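Local atomic coordinates of protoporphyrinogen oxidase (Exiguobacterium sibiricum, PDB entry 3LOV), a protein that probably oxidises coproporphyrinogen III to coproporphyrin III with molecular oxygen, using bound FAD, in bacterial heme b biosynthesis. Residues G52-S61 with W350-R361. Residues are numbered along the deposited sequence; the frame is centred on the assembly and turned at random.
Sequences GFTIERGPDS and WNHSAPDHTVLR. With FAD (flavin-adenine dinucleotide), chain B.
R361 reaches from strand 357-364 into the loop after strand 55-56, and its NH1 donates to G58 O at 2.7 Å, in the carbonyl plane and on a lone pair. E56 O takes a weak, bent bond from the same NH1. The side chain runs out extended and then folds at chi3 (79°), which brings NH1 edge-on to G58 O. This joins the FAD-binding part of an amine-oxidase-type flavoprotein to its large mixed sheet, right beside the flavin: water 3 donates to FAD O4 and accepts from D60 N and, weakly, from R361 NH2, while S61 O takes a weak bond from FAD N3.

Next along, W350 NE1 points in its ring plane at D60 OD2 (3.1 Å) but meets the carboxylate from above, the two planes standing 87° apart. K349 forms a salt bridge with that same oxygen, and S61 OG donates to OD1, so both carboxylate oxygens are held. With an alanine in place of D60, the W350 indole N-H and the K349 ammonium would probably lose their shared acceptor, and the S61 hydroxyl would be freer to turn. S61 CB rests against W350 CZ2 at 3.5 Å.

Farther from the flavin, T54 N makes a nearly straight 2.8 Å bond to S353 O, and water 1 bridges G52 O, T54 OG1 and H352 O. Water 2 links E56 OE2 to H352 NE2, while T47 OG1 and L235 N hold the E56 carboxylate from outside. I55 CD1 meets V359 CG1. At the far end F53 drives its edge into the face of H357, with CZ 3.7 Å above the centre of the imidazole.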
loop_
_atom_site.group_PDB
_atom_site.type_symbol
_atom_site.label_atom_id
_atom_site.label_comp_id
_atom_site.label_asym_id
_atom_site.label_seq_id
_atom_site.Cartn_x
_atom_site.Cartn_y
_atom_site.Cartn_z
ATOM N N GLY A 52 10.637 -17.919 16.939
ATOM C CA GLY A 52 11.532 -17.836 15.786
ATOM C C GLY A 52 10.856 -17.371 14.488
ATOM O O GLY A 52 11.532 -17.185 13.464
ATOM N N PHE A 53 9.544 -17.132 14.519
ATOM C CA PHE A 53 8.850 -16.557 13.348
ATOM C C PHE A 53 9.049 -15.025 13.247
ATOM O O PHE A 53 9.142 -14.345 14.260
ATOM C CB PHE A 53 7.343 -16.861 13.408
ATOM C CG PHE A 53 6.994 -18.326 13.370
ATOM C CD1 PHE A 53 7.199 -19.069 12.232
ATOM C CD2 PHE A 53 6.408 -18.940 14.480
ATOM C CE1 PHE A 53 6.883 -20.426 12.202
ATOM C CE2 PHE A 53 6.067 -20.288 14.464
ATOM C CZ PHE A 53 6.301 -21.031 13.314
ATOM N N THR A 54 9.138 -14.500 12.022
ATOM C CA THR A 54 9.023 -13.050 11.747
ATOM C C THR A 54 8.003 -12.883 10.594
ATOM O O THR A 54 8.328 -12.983 9.402
ATOM C CB THR A 54 10.385 -12.391 11.386
ATOM O OG1 THR A 54 11.361 -12.712 12.387
ATOM C CG2 THR A 54 10.285 -10.874 11.271
ATOM N N ILE A 55 6.755 -12.666 10.960
ATOM C CA ILE A 55 5.646 -12.712 10.000
ATOM C C ILE A 55 4.923 -11.376 10.059
ATOM O O ILE A 55 4.498 -10.964 11.131
ATOM C CB ILE A 55 4.700 -13.868 10.346
ATOM C CG1 ILE A 55 5.401 -15.219 10.142
ATOM C CG2 ILE A 55 3.429 -13.832 9.490
ATOM C CD1 ILE A 55 4.641 -16.401 10.751
ATOM N N GLU A 56 4.794 -10.702 8.915
ATOM C CA GLU A 56 4.175 -9.361 8.880
ATOM C C GLU A 56 2.650 -9.440 8.955
ATOM O O GLU A 56 2.045 -10.281 8.313
ATOM C CB GLU A 56 4.623 -8.564 7.635
ATOM C CG GLU A 56 6.149 -8.356 7.549
ATOM C CD GLU A 56 6.700 -7.497 8.661
ATOM O OE1 GLU A 56 5.900 -6.887 9.397
ATOM O OE2 GLU A 56 7.951 -7.406 8.786
ATOM N N ARG A 57 2.048 -8.605 9.791
ATOM C CA ARG A 57 0.608 -8.555 9.923
ATOM C C ARG A 57 -0.008 -7.563 8.976
ATOM O O ARG A 57 -1.146 -7.728 8.589
ATOM C CB ARG A 57 0.184 -8.194 11.333
ATOM C CG ARG A 57 0.366 -9.322 12.346
ATOM C CD ARG A 57 -0.250 -8.841 13.643
ATOM N NE ARG A 57 -0.102 -9.750 14.752
ATOM C CZ ARG A 57 -1.078 -10.429 15.326
ATOM N NH1 ARG A 57 -2.318 -10.382 14.862
ATOM N NH2 ARG A 57 -0.796 -11.193 16.367
ATOM N N GLY A 58 0.733 -6.511 8.642
ATOM C CA GLY A 58 0.305 -5.494 7.671
ATOM C C GLY A 58 1.178 -5.473 6.423
ATOM O O GLY A 58 1.355 -6.485 5.774
ATOM N N PRO A 59 1.715 -4.312 6.060
ATOM C CA PRO A 59 2.690 -4.280 4.951
ATOM C C PRO A 59 3.843 -5.285 5.192
ATOM O O PRO A 59 4.324 -5.416 6.317
ATOM C CB PRO A 59 3.276 -2.866 5.012
ATOM C CG PRO A 59 2.378 -2.061 5.836
ATOM C CD PRO A 59 1.566 -3.014 6.719
ATOM N N ASP A 60 4.269 -6.016 4.176
ATOM C CA ASP A 60 5.390 -6.922 4.397
ATOM C C ASP A 60 6.704 -6.357 3.890
ATOM O O ASP A 60 7.769 -6.847 4.259
ATOM C CB ASP A 60 5.091 -8.347 3.876
ATOM C CG ASP A 60 5.210 -8.492 2.368
ATOM O OD1 ASP A 60 5.178 -7.478 1.653
ATOM O OD2 ASP A 60 5.352 -9.648 1.911
ATOM N N SER A 61 6.633 -5.328 3.050
ATOM C CA SER A 61 7.813 -4.843 2.347
ATOM C C SER A 61 7.502 -3.520 1.663
ATOM O O SER A 61 6.405 -2.999 1.804
ATOM C CB SER A 61 8.255 -5.897 1.314
ATOM O OG SER A 61 7.257 -6.138 0.338
ATOM N N TRP A 350 10.187 -14.897 1.590
ATOM C CA TRP A 350 11.154 -14.370 2.572
ATOM C C TRP A 350 11.932 -15.473 3.310
ATOM O O TRP A 350 11.370 -16.195 4.133
ATOM C CB TRP A 350 10.467 -13.464 3.621
ATOM C CG TRP A 350 9.740 -12.376 3.006
ATOM C CD1 TRP A 350 8.378 -12.273 2.875
ATOM C CD2 TRP A 350 10.294 -11.214 2.383
ATOM N NE1 TRP A 350 8.055 -11.125 2.184
ATOM C CE2 TRP A 350 9.211 -10.458 1.870
ATOM C CE3 TRP A 350 11.596 -10.737 2.189
ATOM C CZ2 TRP A 350 9.387 -9.249 1.227
ATOM C CZ3 TRP A 350 11.758 -9.507 1.530
ATOM C CH2 TRP A 350 10.661 -8.799 1.047
ATOM N N ASN A 351 13.234 -15.559 3.035
ATOM C CA ASN A 351 14.099 -16.514 3.711
ATOM C C ASN A 351 14.044 -16.373 5.225
ATOM O O ASN A 351 14.050 -17.359 5.913
ATOM C CB ASN A 351 15.540 -16.388 3.195
ATOM C CG ASN A 351 15.720 -16.988 1.794
ATOM O OD1 ASN A 351 14.850 -17.692 1.293
ATOM N ND2 ASN A 351 16.872 -16.736 1.178
ATOM N N HIS A 352 13.938 -15.157 5.746
ATOM C CA HIS A 352 14.020 -14.915 7.201
ATOM C C HIS A 352 12.771 -15.191 8.043
ATOM O O HIS A 352 12.845 -15.289 9.274
ATOM C CB HIS A 352 14.405 -13.446 7.441
ATOM C CG HIS A 352 13.278 -12.470 7.209
ATOM N ND1 HIS A 352 12.922 -12.024 5.958
ATOM C CD2 HIS A 352 12.458 -11.827 8.075
ATOM C CE1 HIS A 352 11.930 -11.153 6.059
ATOM N NE2 HIS A 352 11.631 -11.014 7.338
ATOM N N SER A 353 11.610 -15.294 7.411
ATOM C CA SER A 353 10.345 -15.239 8.149
ATOM C C SER A 353 9.927 -16.506 8.915
ATOM O O SER A 353 9.269 -16.424 9.965
ATOM C CB SER A 353 9.232 -14.836 7.164
ATOM O OG SER A 353 9.249 -15.686 6.022
ATOM N N ALA A 354 10.280 -17.675 8.390
ATOM C CA ALA A 354 9.716 -18.928 8.893
ATOM C C ALA A 354 10.550 -20.114 8.367
ATOM O O ALA A 354 10.082 -20.947 7.573
ATOM C CB ALA A 354 8.261 -19.038 8.486
ATOM N N PRO A 355 11.807 -20.194 8.822
ATOM C CA PRO A 355 12.820 -21.077 8.246
ATOM C C PRO A 355 12.416 -22.557 8.092
ATOM O O PRO A 355 12.714 -23.170 7.050
ATOM C CB PRO A 355 13.981 -20.947 9.243
ATOM C CG PRO A 355 13.317 -20.545 10.547
ATOM C CD PRO A 355 12.252 -19.601 10.096
ATOM N N ASP A 356 11.758 -23.125 9.105
ATOM C CA ASP A 356 11.440 -24.560 9.085
ATOM C C ASP A 356 9.959 -24.836 9.037
ATOM O O ASP A 356 9.466 -25.754 9.699
ATOM C CB ASP A 356 12.034 -25.217 10.315
ATOM C CG ASP A 356 13.533 -25.165 10.299
ATOM O OD1 ASP A 356 14.112 -25.791 9.383
ATOM O OD2 ASP A 356 14.113 -24.466 11.157
ATOM N N HIS A 357 9.241 -24.038 8.256
ATOM C CA HIS A 357 7.800 -24.174 8.171
ATOM C C HIS A 357 7.268 -23.720 6.837
ATOM O O HIS A 357 7.951 -23.039 6.079
ATOM C CB HIS A 357 7.114 -23.347 9.268
ATOM C CG HIS A 357 7.447 -23.778 10.657
ATOM N ND1 HIS A 357 8.662 -23.504 11.246
ATOM C CD2 HIS A 357 6.712 -24.427 11.590
ATOM C CE1 HIS A 357 8.660 -23.965 12.483
ATOM N NE2 HIS A 357 7.490 -24.534 12.715
ATOM N N THR A 358 6.021 -24.112 6.577
ATOM C CA THR A 358 5.278 -23.668 5.437
ATOM C C THR A 358 4.296 -22.669 6.011
ATOM O O THR A 358 3.488 -23.004 6.893
ATOM C CB THR A 358 4.559 -24.839 4.770
ATOM O OG1 THR A 358 5.546 -25.737 4.247
ATOM C CG2 THR A 358 3.663 -24.381 3.625
ATOM N N VAL A 359 4.375 -21.429 5.523
ATOM C CA VAL A 359 3.486 -20.379 6.006
ATOM C C VAL A 359 2.779 -19.712 4.849
ATOM O O VAL A 359 3.437 -19.209 3.922
ATOM C CB VAL A 359 4.260 -19.352 6.801
ATOM C CG1 VAL A 359 3.310 -18.283 7.367
ATOM C CG2 VAL A 359 5.076 -20.065 7.921
ATOM N N LEU A 360 1.445 -19.710 4.922
ATOM C CA LEU A 360 0.601 -19.087 3.909
ATOM C C LEU A 360 -0.034 -17.812 4.505
ATOM O O LEU A 360 -0.519 -17.815 5.631
ATOM C CB LEU A 360 -0.466 -20.069 3.372
ATOM C CG LEU A 360 -0.025 -21.386 2.669
ATOM C CD1 LEU A 360 -1.236 -22.227 2.212
ATOM C CD2 LEU A 360 0.881 -21.122 1.462
ATOM N N ARG A 361 0.009 -16.710 3.768
ATOM C CA ARG A 361 -0.686 -15.461 4.184
ATOM C C ARG A 361 -1.720 -15.101 3.117
ATOM O O ARG A 361 -1.351 -14.773 1.998
ATOM C CB ARG A 361 0.267 -14.264 4.429
ATOM C CG ARG A 361 -0.479 -13.043 5.077
ATOM C CD ARG A 361 0.390 -11.939 5.682
ATOM N NE ARG A 361 0.935 -11.040 4.682
ATOM C CZ ARG A 361 1.173 -9.729 4.860
ATOM N NH1 ARG A 361 0.936 -9.116 6.020
ATOM N NH2 ARG A 361 1.650 -9.022 3.856
HETATM P PA FAD B . -1.565 4.391 9.877
HETATM O O1A FAD B . -0.570 3.280 9.843
HETATM O O2A FAD B . -2.997 4.073 9.662
HETATM O O5B FAD B . -1.416 5.149 11.268
HETATM C C5B FAD B . -2.386 6.040 11.757
HETATM C C4B FAD B . -2.123 6.235 13.255
HETATM O O4B FAD B . -2.939 7.286 13.778
HETATM C C3B FAD B . -2.409 4.961 14.023
HETATM O O3B FAD B . -1.371 4.655 14.937
HETATM C C2B FAD B . -3.716 5.317 14.705
HETATM O O2B FAD B . -3.888 4.682 15.922
HETATM C C1B FAD B . -3.582 6.809 14.926
HETATM N N9A FAD B . -4.845 7.541 15.112
HETATM C C8A FAD B . -6.098 7.364 14.567
HETATM N N7A FAD B . -6.949 8.304 15.050
HETATM C C5A FAD B . -6.242 9.090 15.917
HETATM C C6A FAD B . -6.560 10.208 16.691
HETATM N N6A FAD B . -7.776 10.747 16.658
HETATM N N1A FAD B . -5.588 10.791 17.489
HETATM C C2A FAD B . -4.303 10.304 17.491
HETATM N N3A FAD B . -3.983 9.213 16.703
HETATM C C4A FAD B . -4.934 8.615 15.957
HETATM N N1 FAD B . 2.628 -0.278 1.854
HETATM C C2 FAD B . 3.814 -0.734 1.347
HETATM O O2 FAD B . 4.717 0.058 1.045
HETATM N N3 FAD B . 3.993 -2.080 1.148
HETATM C C4 FAD B . 3.028 -2.981 1.417
HETATM O O4 FAD B . 3.266 -4.162 1.247
HETATM C C4X FAD B . 1.809 -2.549 1.897
HETATM N N5 FAD B . 0.830 -3.474 2.221
HETATM C C5X FAD B . -0.387 -3.008 2.727
HETATM C C6 FAD B . -1.406 -3.918 3.025
HETATM C C7 FAD B . -2.635 -3.462 3.532
HETATM C C7M FAD B . -3.721 -4.444 3.859
HETATM C C8 FAD B . -2.838 -2.092 3.779
HETATM C C8M FAD B . -4.153 -1.554 4.314
HETATM C C9 FAD B . -1.826 -1.179 3.501
HETATM C C9A FAD B . -0.593 -1.620 2.967
HETATM N N10 FAD B . 0.427 -0.703 2.684
HETATM C C10 FAD B . 1.626 -1.180 2.139
HETATM C "C1'" FAD B . 0.286 0.787 2.886
HETATM C "C2'" FAD B . 0.902 1.160 4.257
HETATM O "O2'" FAD B . 0.179 0.530 5.248
HETATM C "C3'" FAD B . 0.897 2.670 4.533
HETATM O "O3'" FAD B . 1.912 3.218 3.701
HETATM C "C4'" FAD B . 1.226 3.092 5.987
HETATM O "O4'" FAD B . 0.973 2.126 6.989
HETATM C "C5'" FAD B . 0.420 4.306 6.408
HETATM O "O5'" FAD B . 0.866 4.735 7.669
HETATM P P FAD B . 0.226 6.030 8.306
HETATM O O1P FAD B . -0.053 7.099 7.282
HETATM O O2P FAD B . 0.941 6.496 9.552
HETATM O O3P FAD B . -1.255 5.528 8.786
HETATM O O HOH W 1 12.243 -15.323 11.924
HETATM O O HOH W 2 9.544 -9.015 7.218
HETATM O O HOH W 3 1.724 -6.288 2.225
#